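Local structure of aspartate-semialdehyde dehydrogenase (Vibrio cholerae, 2R00) at residues K80-A85 / S97-D102; V91-T96 / E329-D334; E115-F120 / N124-P129. The protein catalyses the NADPH-dependent reductive dephosphorylation of L-aspartyl-4-phosphate to L-aspartate-semialdehyde, a step toward lysine, methionine and threonine. All blocks are in the same frame, centred on the assembly; numbering follows the deposited sequence.

All three contacts gather round the end of the mostly parallel sheet of the nucleotide-binding domain, where strand 91-94 neighbours strand 125-127. Contact 1 (helix 75-87 with the loop at F99) lies on one face; contact 2 sets the C-terminal helix on the other. Contact 3 joins outer strand 125-127 to the 3-10 segment before it: its centre is about 7 Å from that of contact 2, and V92 O lies 2.8 Å from I126 N. Centre to centre, contact 1 is about 14 Å from contact 2 and 12 Å from contact 3. The active site is near: the loop of contact 1 holds R100, predicted to bind phosphate, and strand 125-127 leads toward C131, the acyl-thioester nucleophile.

Contact 1: residues K80-A85 / S97-D102; sequences KWAPIA and SHFRYD
A82 and F99 meet where a helix passes a turn: the methyl carbon CB of A82 comes within 3.6 Å of CE2 of F99, approaching the ring obliquely. P83, the next residue along helix 75-87, takes the end of the same ring from another direction. Its CD lies near the ring plane, at the edge, 4.2 Å from CZ of F99. The first torsion of F99 leads the ring to the helix, because with CG anti to the carbonyl carbon (chi1 -64°) the phenyl group stands beside its own backbone N and extends from the loop. A small residue suits position 82, since the helix can then come close to both the ring and the sheet. Proline is tolerated at 83 at the price of a kink, its N having no hydrogen to give to the preceding turn.

Within the loop, the imidazole of H98 points its edge at one face of the phenyl ring of F99, CD2 of H98 being 3.3 Å above its centre. Two type I turns, S97 to R100 and F99 to D102, shape this piece of chain, although their closing backbone bonds are weak. From the sheet, CD1 of I125 reaches within 3.9 Å of CZ of F99, while V92 of strand 91-94 packs on A82.

The turns that send F99 inward carry R100 the other way. R100 NE gives a hydrogen bond to N128 O, and Y101 OH is hydrogen-bonded to K215 NZ, K215 being another residue predicted to bind phosphate. CB of R100 lies over the centre of the Y101 ring. Across the contact the chemistry is apolar: shape and dispersion, without a directional bond, join helix to loop, while the loop's polar bonds lie away from it, beside the predicted phosphate-binding residues.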
loop_
_atom_site.group_PDB
_atom_site.type_symbol
_atom_site.label_atom_id
_atom_site.label_comp_id
_atom_site.label_asym_id
_atom_site.label_seq_id
_atom_site.Cartn_x
_atom_site.Cartn_y
_atom_site.Cartn_z
ATOM N N LYS A 80 -1.426 31.843 16.384
ATOM C CA LYS A 80 -1.780 33.218 16.751
ATOM C C LYS A 80 -3.060 33.292 17.595
ATOM O O LYS A 80 -3.050 33.837 18.707
ATOM C CB LYS A 80 -1.939 34.062 15.475
ATOM C CG LYS A 80 -2.273 35.545 15.706
ATOM C CD LYS A 80 -2.018 36.369 14.441
ATOM C CE LYS A 80 -2.383 37.843 14.651
ATOM N NZ LYS A 80 -1.763 38.714 13.608
ATOM N N TRP A 81 -4.145 32.721 17.069
ATOM C CA TRP A 81 -5.484 32.931 17.628
ATOM C C TRP A 81 -5.955 32.016 18.766
ATOM O O TRP A 81 -6.765 32.438 19.593
ATOM C CB TRP A 81 -6.529 32.967 16.504
ATOM C CG TRP A 81 -6.440 34.225 15.732
ATOM C CD1 TRP A 81 -5.948 34.379 14.478
ATOM C CD2 TRP A 81 -6.807 35.532 16.190
ATOM N NE1 TRP A 81 -6.012 35.701 14.105
ATOM C CE2 TRP A 81 -6.535 36.432 15.140
ATOM C CE3 TRP A 81 -7.372 36.025 17.380
ATOM C CZ2 TRP A 81 -6.786 37.812 15.241
ATOM C CZ3 TRP A 81 -7.619 37.403 17.485
ATOM C CH2 TRP A 81 -7.324 38.274 16.418
ATOM N N ALA A 82 -5.469 30.778 18.820
ATOM C CA ALA A 82 -5.912 29.871 19.882
ATOM C C ALA A 82 -5.512 30.331 21.281
ATOM O O ALA A 82 -6.310 30.187 22.209
ATOM C CB ALA A 82 -5.466 28.428 19.639
ATOM N N PRO A 83 -4.268 30.825 21.457
ATOM C CA PRO A 83 -3.956 31.420 22.764
ATOM C C PRO A 83 -4.895 32.565 23.180
ATOM O O PRO A 83 -5.205 32.704 24.363
ATOM C CB PRO A 83 -2.528 31.946 22.573
ATOM C CG PRO A 83 -1.935 31.022 21.535
ATOM C CD PRO A 83 -3.085 30.821 20.570
ATOM N N ILE A 84 -5.315 33.376 22.214
ATOM C CA ILE A 84 -6.199 34.522 22.464
ATOM C C ILE A 84 -7.608 34.075 22.874
ATOM O O ILE A 84 -8.170 34.580 23.845
ATOM C CB ILE A 84 -6.243 35.464 21.242
ATOM C CG1 ILE A 84 -4.830 36.026 20.983
ATOM C CG2 ILE A 84 -7.260 36.585 21.462
ATOM C CD1 ILE A 84 -4.741 36.980 19.816
ATOM N N ALA A 85 -8.158 33.103 22.154
ATOM C CA ALA A 85 -9.427 32.497 22.539
ATOM C C ALA A 85 -9.316 31.837 23.906
ATOM O O ALA A 85 -10.164 32.043 24.770
ATOM C CB ALA A 85 -9.890 31.487 21.472
ATOM N N SER A 97 -1.995 20.881 12.799
ATOM C CA SER A 97 -0.847 20.208 13.421
ATOM C C SER A 97 -0.228 21.029 14.553
ATOM O O SER A 97 0.564 20.501 15.339
ATOM C CB SER A 97 0.231 19.895 12.375
ATOM O OG SER A 97 0.644 21.099 11.764
ATOM N N HIS A 98 -0.585 22.310 14.657
ATOM C CA HIS A 98 0.190 23.210 15.536
ATOM C C HIS A 98 0.361 22.741 16.984
ATOM O O HIS A 98 1.494 22.719 17.482
ATOM C CB HIS A 98 -0.270 24.682 15.493
ATOM C CG HIS A 98 0.620 25.584 16.295
ATOM N ND1 HIS A 98 1.891 25.931 15.884
ATOM C CD2 HIS A 98 0.449 26.162 17.507
ATOM C CE1 HIS A 98 2.468 26.673 16.814
ATOM N NE2 HIS A 98 1.610 26.834 17.807
ATOM N N PHE A 99 -0.730 22.359 17.652
ATOM C CA PHE A 99 -0.663 21.990 19.089
ATOM C C PHE A 99 -0.631 20.498 19.393
ATOM O O PHE A 99 -0.649 20.102 20.562
ATOM C CB PHE A 99 -1.823 22.607 19.870
ATOM C CG PHE A 99 -1.810 24.095 19.902
ATOM C CD1 PHE A 99 -0.943 24.777 20.740
ATOM C CD2 PHE A 99 -2.689 24.822 19.105
ATOM C CE1 PHE A 99 -0.929 26.173 20.765
ATOM C CE2 PHE A 99 -2.695 26.212 19.134
ATOM C CZ PHE A 99 -1.812 26.892 19.958
ATOM N N ARG A 100 -0.571 19.666 18.358
ATOM C CA ARG A 100 -0.667 18.207 18.554
ATOM C C ARG A 100 0.464 17.619 19.402
ATOM O O ARG A 100 0.270 16.600 20.041
ATOM C CB ARG A 100 -0.716 17.464 17.211
ATOM C CG ARG A 100 -1.919 17.781 16.334
ATOM C CD ARG A 100 -1.946 16.905 15.096
ATOM N NE ARG A 100 -3.073 17.282 14.243
ATOM C CZ ARG A 100 -3.054 17.281 12.914
ATOM N NH1 ARG A 100 -1.961 16.915 12.260
ATOM N NH2 ARG A 100 -4.135 17.656 12.242
ATOM N N TYR A 101 1.638 18.249 19.387
ATOM C CA TYR A 101 2.864 17.654 19.980
ATOM C C TYR A 101 3.250 18.338 21.290
ATOM O O TYR A 101 4.226 17.953 21.930
ATOM C CB TYR A 101 4.029 17.632 18.942
ATOM C CG TYR A 101 3.505 17.192 17.595
ATOM C CD1 TYR A 101 3.152 18.130 16.622
ATOM C CD2 TYR A 101 3.268 15.839 17.328
ATOM C CE1 TYR A 101 2.605 17.727 15.405
ATOM C CE2 TYR A 101 2.717 15.431 16.112
ATOM C CZ TYR A 101 2.382 16.381 15.165
ATOM O OH TYR A 101 1.833 15.982 13.970
ATOM N N ASP A 102 2.466 19.341 21.686
ATOM C CA ASP A 102 2.673 20.044 22.952
ATOM C C ASP A 102 2.406 19.110 24.130
ATOM O O ASP A 102 1.322 18.539 24.247
ATOM C CB ASP A 102 1.801 21.305 23.045
ATOM C CG ASP A 102 2.286 22.422 22.127
ATOM O OD1 ASP A 102 2.025 22.327 20.917
ATOM O OD2 ASP A 102 2.938 23.381 22.605
#

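Contact 2: residues V91-T96 / E329-D334; sequences VVIDNT and ELLVRD
In the Rossmann-type nucleotide-binding domain, strand 91-94 meets the C-terminal helix 316-335 through V91, I93 and L331, so the last helix of the chain packs on the sheet built by its N-terminal part. One methyl of L331 does the touching. Its CD2 meets CG1 of V91 at 3.6 Å, the two side chains reaching tip to tip, and passes CD1 of I93 at a looser 4.3 Å. L331 spans the gap by setting CG anti to its backbone N (chi1 178°), which sends the isobutyl group out from the helix; V91 answers with CG1. Branched residues suit the strand, and V91 and I93, two apart, present their side chains on one face, while V92 turns to the other and packs on A85 of helix 75-87.

Past the strand end, the hydroxyl of T96 donates to OD2 of D94 at 2.7 Å, on the syn side of the carboxylate and 30° out of its plane. S78 OG binds the other oxygen, OD1, so the buried carboxylate is gripped at both ends. On the helix, E329 forms a salt bridge with R26, and I93 also touches A324, I327 and A328. Helices covering both faces of a largely parallel sheet make the three-layer alpha/beta/alpha arrangement to which Rossmann domains belong; here the last helix of the chain supplies part of one layer.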
loop_
_atom_site.group_PDB
_atom_site.type_symbol
_atom_site.label_atom_id
_atom_site.label_comp_id
_atom_site.label_asym_id
_atom_site.label_seq_id
_atom_site.Cartn_x
_atom_site.Cartn_y
_atom_site.Cartn_z
ATOM N N VAL A 91 -12.701 27.142 25.239
ATOM C CA VAL A 91 -11.982 25.894 25.019
ATOM C C VAL A 91 -11.889 25.638 23.516
ATOM O O VAL A 91 -12.910 25.506 22.828
ATOM C CB VAL A 91 -12.596 24.678 25.786
ATOM C CG1 VAL A 91 -11.708 23.428 25.620
ATOM C CG2 VAL A 91 -12.758 25.007 27.252
ATOM N N VAL A 92 -10.653 25.599 23.015
ATOM C CA VAL A 92 -10.390 25.495 21.582
ATOM C C VAL A 92 -10.128 24.036 21.219
ATOM O O VAL A 92 -9.295 23.376 21.835
ATOM C CB VAL A 92 -9.182 26.369 21.152
ATOM C CG1 VAL A 92 -8.911 26.252 19.649
ATOM C CG2 VAL A 92 -9.399 27.831 21.550
ATOM N N ILE A 93 -10.873 23.533 20.244
ATOM C CA ILE A 93 -10.596 22.226 19.661
ATOM C C ILE A 93 -9.940 22.504 18.312
ATOM O O ILE A 93 -10.553 23.096 17.429
ATOM C CB ILE A 93 -11.879 21.344 19.557
ATOM C CG1 ILE A 93 -12.393 21.007 20.972
ATOM C CG2 ILE A 93 -11.587 20.077 18.749
ATOM C CD1 ILE A 93 -13.908 20.808 21.085
ATOM N N ASP A 94 -8.666 22.122 18.193
ATOM C CA ASP A 94 -7.821 22.611 17.110
ATOM C C ASP A 94 -7.550 21.566 16.050
ATOM O O ASP A 94 -6.839 20.598 16.295
ATOM C CB ASP A 94 -6.484 23.135 17.639
ATOM C CG ASP A 94 -5.735 23.930 16.598
ATOM O OD1 ASP A 94 -6.377 24.802 15.972
ATOM O OD2 ASP A 94 -4.524 23.683 16.394
ATOM N N ASN A 95 -8.091 21.793 14.863
ATOM C CA ASN A 95 -7.851 20.887 13.750
ATOM C C ASN A 95 -6.699 21.365 12.879
ATOM O O ASN A 95 -6.875 21.625 11.684
ATOM C CB ASN A 95 -9.124 20.666 12.932
ATOM C CG ASN A 95 -8.934 19.640 11.830
ATOM O OD1 ASN A 95 -8.556 18.503 12.086
ATOM N ND2 ASN A 95 -9.156 20.054 10.600
ATOM N N THR A 96 -5.521 21.513 13.499
ATOM C CA THR A 96 -4.268 21.738 12.774
ATOM C C THR A 96 -3.178 20.886 13.407
ATOM O O THR A 96 -3.395 20.249 14.446
ATOM C CB THR A 96 -3.818 23.253 12.766
ATOM O OG1 THR A 96 -3.188 23.593 14.007
ATOM C CG2 THR A 96 -5.005 24.181 12.550
ATOM N N GLU A 329 -18.633 17.084 22.231
ATOM C CA GLU A 329 -19.755 16.404 22.853
ATOM C C GLU A 329 -19.357 15.905 24.225
ATOM O O GLU A 329 -20.076 16.130 25.189
ATOM C CB GLU A 329 -20.222 15.246 21.971
ATOM C CG GLU A 329 -20.990 15.697 20.737
ATOM C CD GLU A 329 -21.232 14.573 19.747
ATOM O OE1 GLU A 329 -21.901 14.826 18.734
ATOM O OE2 GLU A 329 -20.734 13.445 19.964
ATOM N N LEU A 330 -18.199 15.251 24.315
ATOM C CA LEU A 330 -17.709 14.717 25.583
ATOM C C LEU A 330 -17.283 15.818 26.551
ATOM O O LEU A 330 -17.500 15.721 27.763
ATOM C CB LEU A 330 -16.559 13.740 25.330
ATOM C CG LEU A 330 -16.832 12.237 25.337
ATOM C CD1 LEU A 330 -18.211 11.863 24.820
ATOM C CD2 LEU A 330 -15.744 11.517 24.539
ATOM N N LEU A 331 -16.688 16.868 25.999
ATOM C CA LEU A 331 -16.262 18.021 26.777
ATOM C C LEU A 331 -17.468 18.629 27.497
ATOM O O LEU A 331 -17.452 18.815 28.708
ATOM C CB LEU A 331 -15.596 19.050 25.850
ATOM C CG LEU A 331 -15.112 20.366 26.449
ATOM C CD1 LEU A 331 -14.040 20.113 27.493
ATOM C CD2 LEU A 331 -14.593 21.275 25.348
ATOM N N VAL A 332 -18.511 18.903 26.720
ATOM C CA VAL A 332 -19.784 19.455 27.186
ATOM C C VAL A 332 -20.494 18.565 28.217
ATOM O O VAL A 332 -21.047 19.059 29.205
ATOM C CB VAL A 332 -20.695 19.709 25.949
ATOM C CG1 VAL A 332 -22.164 19.328 26.201
ATOM C CG2 VAL A 332 -20.515 21.137 25.438
ATOM N N ARG A 333 -20.459 17.254 27.978
ATOM C CA ARG A 333 -21.135 16.271 28.817
ATOM C C ARG A 333 -20.530 16.206 30.221
ATOM O O ARG A 333 -21.248 16.293 31.224
ATOM C CB ARG A 333 -21.059 14.891 28.152
ATOM C CG ARG A 333 -22.038 13.859 28.692
ATOM C CD ARG A 333 -21.302 12.589 29.106
ATOM N NE ARG A 333 -21.192 11.600 28.040
ATOM C CZ ARG A 333 -20.309 10.605 28.021
ATOM N NH1 ARG A 333 -19.419 10.463 29.000
ATOM N NH2 ARG A 333 -20.304 9.753 27.007
ATOM N N ASP A 334 -19.207 16.067 30.284
ATOM C CA ASP A 334 -18.516 15.724 31.528
ATOM C C ASP A 334 -17.799 16.879 32.232
ATOM O O ASP A 334 -17.385 16.731 33.392
ATOM C CB ASP A 334 -17.517 14.584 31.275
ATOM C CG ASP A 334 -18.187 13.315 30.774
ATOM O OD1 ASP A 334 -19.373 13.085 31.089
ATOM O OD2 ASP A 334 -17.523 12.535 30.063
#

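Contact 3: residues E115-F120 / N124-P129; sequences EAIAEF and NIIANP
The chain leaves a 3-10 segment at F120 and returns as strand 125-127, with N124 in a left-handed conformation (phi 61°) and its N 2.7 Å from F120 O in a weak, bent hydrogen bond of 127°. Asparagine is well suited to such backbone angles, which it adopts more readily than most residues do. The 3-10 segment is held by bonds three residues apart, including F120 N to I117 O at 2.9 Å.

Among the side chains, I126 does most of the joining. Its CG1 packs on CB of F120 at 3.6 Å, and its terminal CD1 reaches CG2 of I117 at 4.0 Å, the two isoleucines crossing at a slant. The ring of F120 leads off elsewhere: chi1 of 82° places CG between the backbone N and carbonyl carbon, leaving CB to face I126 and bringing the carbonyl oxygen of I117 to the ring edge, in its plane. OD1 of N124 comes obliquely to CD1 of F120 at 4.2 Å. The other end of that amide, ND2, is hydrogen-bonded to A86 O, in the last turn of helix 75-87.

A water completes the turn. It lies 2.9 Å from E119 O and 2.7 Å from I125 O, in position to donate to both, though it has more acceptors around it than protons to share. V108 lies against both I117 and I126, and L330 of the C-terminal helix packs on I117.

The contact thus combines two kinds of chemistry. Aliphatic carbons of I117, I126 and CB of F120 make the buried, apolar part, whereas at the bend a weak, bent N-H bond to F120 O, and a water placed between E119 O and I125 O, accompany the turn of the chain into strand 125-127.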
loop_
_atom_site.group_PDB
_atom_site.type_symbol
_atom_site.label_atom_id
_atom_site.label_comp_id
_atom_site.label_asym_id
_atom_site.label_seq_id
_atom_site.Cartn_x
_atom_site.Cartn_y
_atom_site.Cartn_z
ATOM N N GLU A 115 -10.467 10.053 27.990
ATOM C CA GLU A 115 -9.974 10.476 29.306
ATOM C C GLU A 115 -9.033 11.671 29.220
ATOM O O GLU A 115 -8.997 12.510 30.129
ATOM C CB GLU A 115 -9.232 9.330 30.006
ATOM C CG GLU A 115 -10.024 8.603 31.087
ATOM C CD GLU A 115 -9.120 8.047 32.197
ATOM O OE1 GLU A 115 -8.246 7.189 31.899
ATOM O OE2 GLU A 115 -9.280 8.477 33.371
ATOM N N ALA A 116 -8.277 11.742 28.123
ATOM C CA ALA A 116 -7.329 12.825 27.888
ATOM C C ALA A 116 -7.998 14.199 27.825
ATOM O O ALA A 116 -7.353 15.218 28.098
ATOM C CB ALA A 116 -6.495 12.554 26.604
ATOM N N ILE A 117 -9.287 14.228 27.491
ATOM C CA ILE A 117 -10.045 15.488 27.399
ATOM C C ILE A 117 -9.967 16.329 28.681
ATOM O O ILE A 117 -10.030 17.550 28.618
ATOM C CB ILE A 117 -11.526 15.252 26.987
ATOM C CG1 ILE A 117 -11.586 14.680 25.573
ATOM C CG2 ILE A 117 -12.354 16.563 27.071
ATOM C CD1 ILE A 117 -12.973 14.297 25.092
ATOM N N ALA A 118 -9.800 15.665 29.828
ATOM C CA ALA A 118 -9.719 16.325 31.140
ATOM C C ALA A 118 -8.586 17.333 31.188
ATOM O O ALA A 118 -8.668 18.350 31.892
ATOM C CB ALA A 118 -9.546 15.288 32.251
ATOM N N GLU A 119 -7.529 17.046 30.424
ATOM C CA GLU A 119 -6.356 17.916 30.347
ATOM C C GLU A 119 -6.595 19.208 29.556
ATOM O O GLU A 119 -5.661 19.984 29.360
ATOM C CB GLU A 119 -5.152 17.162 29.769
ATOM C CG GLU A 119 -4.748 15.913 30.536
ATOM C CD GLU A 119 -3.953 16.191 31.813
ATOM O OE1 GLU A 119 -3.619 17.359 32.102
ATOM O OE2 GLU A 119 -3.641 15.213 32.534
ATOM N N PHE A 120 -7.837 19.448 29.118
ATOM C CA PHE A 120 -8.177 20.692 28.418
ATOM C C PHE A 120 -7.882 21.892 29.305
ATOM O O PHE A 120 -7.615 22.984 28.814
ATOM C CB PHE A 120 -9.647 20.716 27.969
ATOM C CG PHE A 120 -10.624 21.114 29.062
ATOM C CD1 PHE A 120 -10.971 22.453 29.256
ATOM C CD2 PHE A 120 -11.188 20.152 29.894
ATOM C CE1 PHE A 120 -11.868 22.829 30.263
ATOM C CE2 PHE A 120 -12.090 20.514 30.904
ATOM C CZ PHE A 120 -12.431 21.858 31.083
ATOM N N ASN A 124 -6.604 25.320 27.907
ATOM C CA ASN A 124 -7.885 25.557 27.222
ATOM C C ASN A 124 -7.802 25.202 25.739
ATOM O O ASN A 124 -8.463 25.814 24.891
ATOM C CB ASN A 124 -8.397 26.992 27.427
ATOM C CG ASN A 124 -9.008 27.211 28.816
ATOM O OD1 ASN A 124 -9.216 26.263 29.587
ATOM N ND2 ASN A 124 -9.284 28.471 29.141
ATOM N N ILE A 125 -6.982 24.196 25.435
ATOM C CA ILE A 125 -6.863 23.686 24.076
ATOM C C ILE A 125 -6.830 22.162 24.101
ATOM O O ILE A 125 -6.178 21.562 24.972
ATOM C CB ILE A 125 -5.592 24.227 23.348
ATOM C CG1 ILE A 125 -5.540 25.760 23.363
ATOM C CG2 ILE A 125 -5.563 23.749 21.889
ATOM C CD1 ILE A 125 -4.149 26.312 23.089
ATOM N N ILE A 126 -7.561 21.563 23.158
ATOM C CA ILE A 126 -7.495 20.132 22.852
ATOM C C ILE A 126 -7.143 20.028 21.358
ATOM O O ILE A 126 -7.713 20.733 20.547
ATOM C CB ILE A 126 -8.870 19.422 23.075
ATOM C CG1 ILE A 126 -9.396 19.665 24.499
ATOM C CG2 ILE A 126 -8.756 17.927 22.795
ATOM C CD1 ILE A 126 -10.904 19.398 24.669
ATOM N N ALA A 127 -6.208 19.154 21.008
ATOM C CA ALA A 127 -5.746 19.027 19.618
ATOM C C ALA A 127 -6.475 17.883 18.928
ATOM O O ALA A 127 -6.626 16.807 19.512
ATOM C CB ALA A 127 -4.248 18.793 19.595
ATOM N N ASN A 128 -6.937 18.134 17.700
ATOM C CA ASN A 128 -7.585 17.133 16.849
ATOM C C ASN A 128 -6.463 16.487 16.049
ATOM O O ASN A 128 -5.664 17.210 15.459
ATOM C CB ASN A 128 -8.574 17.834 15.893
ATOM C CG ASN A 128 -9.680 16.908 15.351
ATOM O OD1 ASN A 128 -9.957 16.883 14.138
ATOM N ND2 ASN A 128 -10.345 16.198 16.243
ATOM N N PRO A 129 -6.364 15.137 16.055
ATOM C CA PRO A 129 -5.281 14.513 15.297
ATOM C C PRO A 129 -5.489 14.515 13.780
ATOM O O PRO A 129 -6.555 14.890 13.282
ATOM C CB PRO A 129 -5.244 13.060 15.828
ATOM C CG PRO A 129 -6.135 13.033 17.030
ATOM C CD PRO A 129 -7.165 14.126 16.760
HETATM O O HOH W 1 -4.955 21.888 27.343
#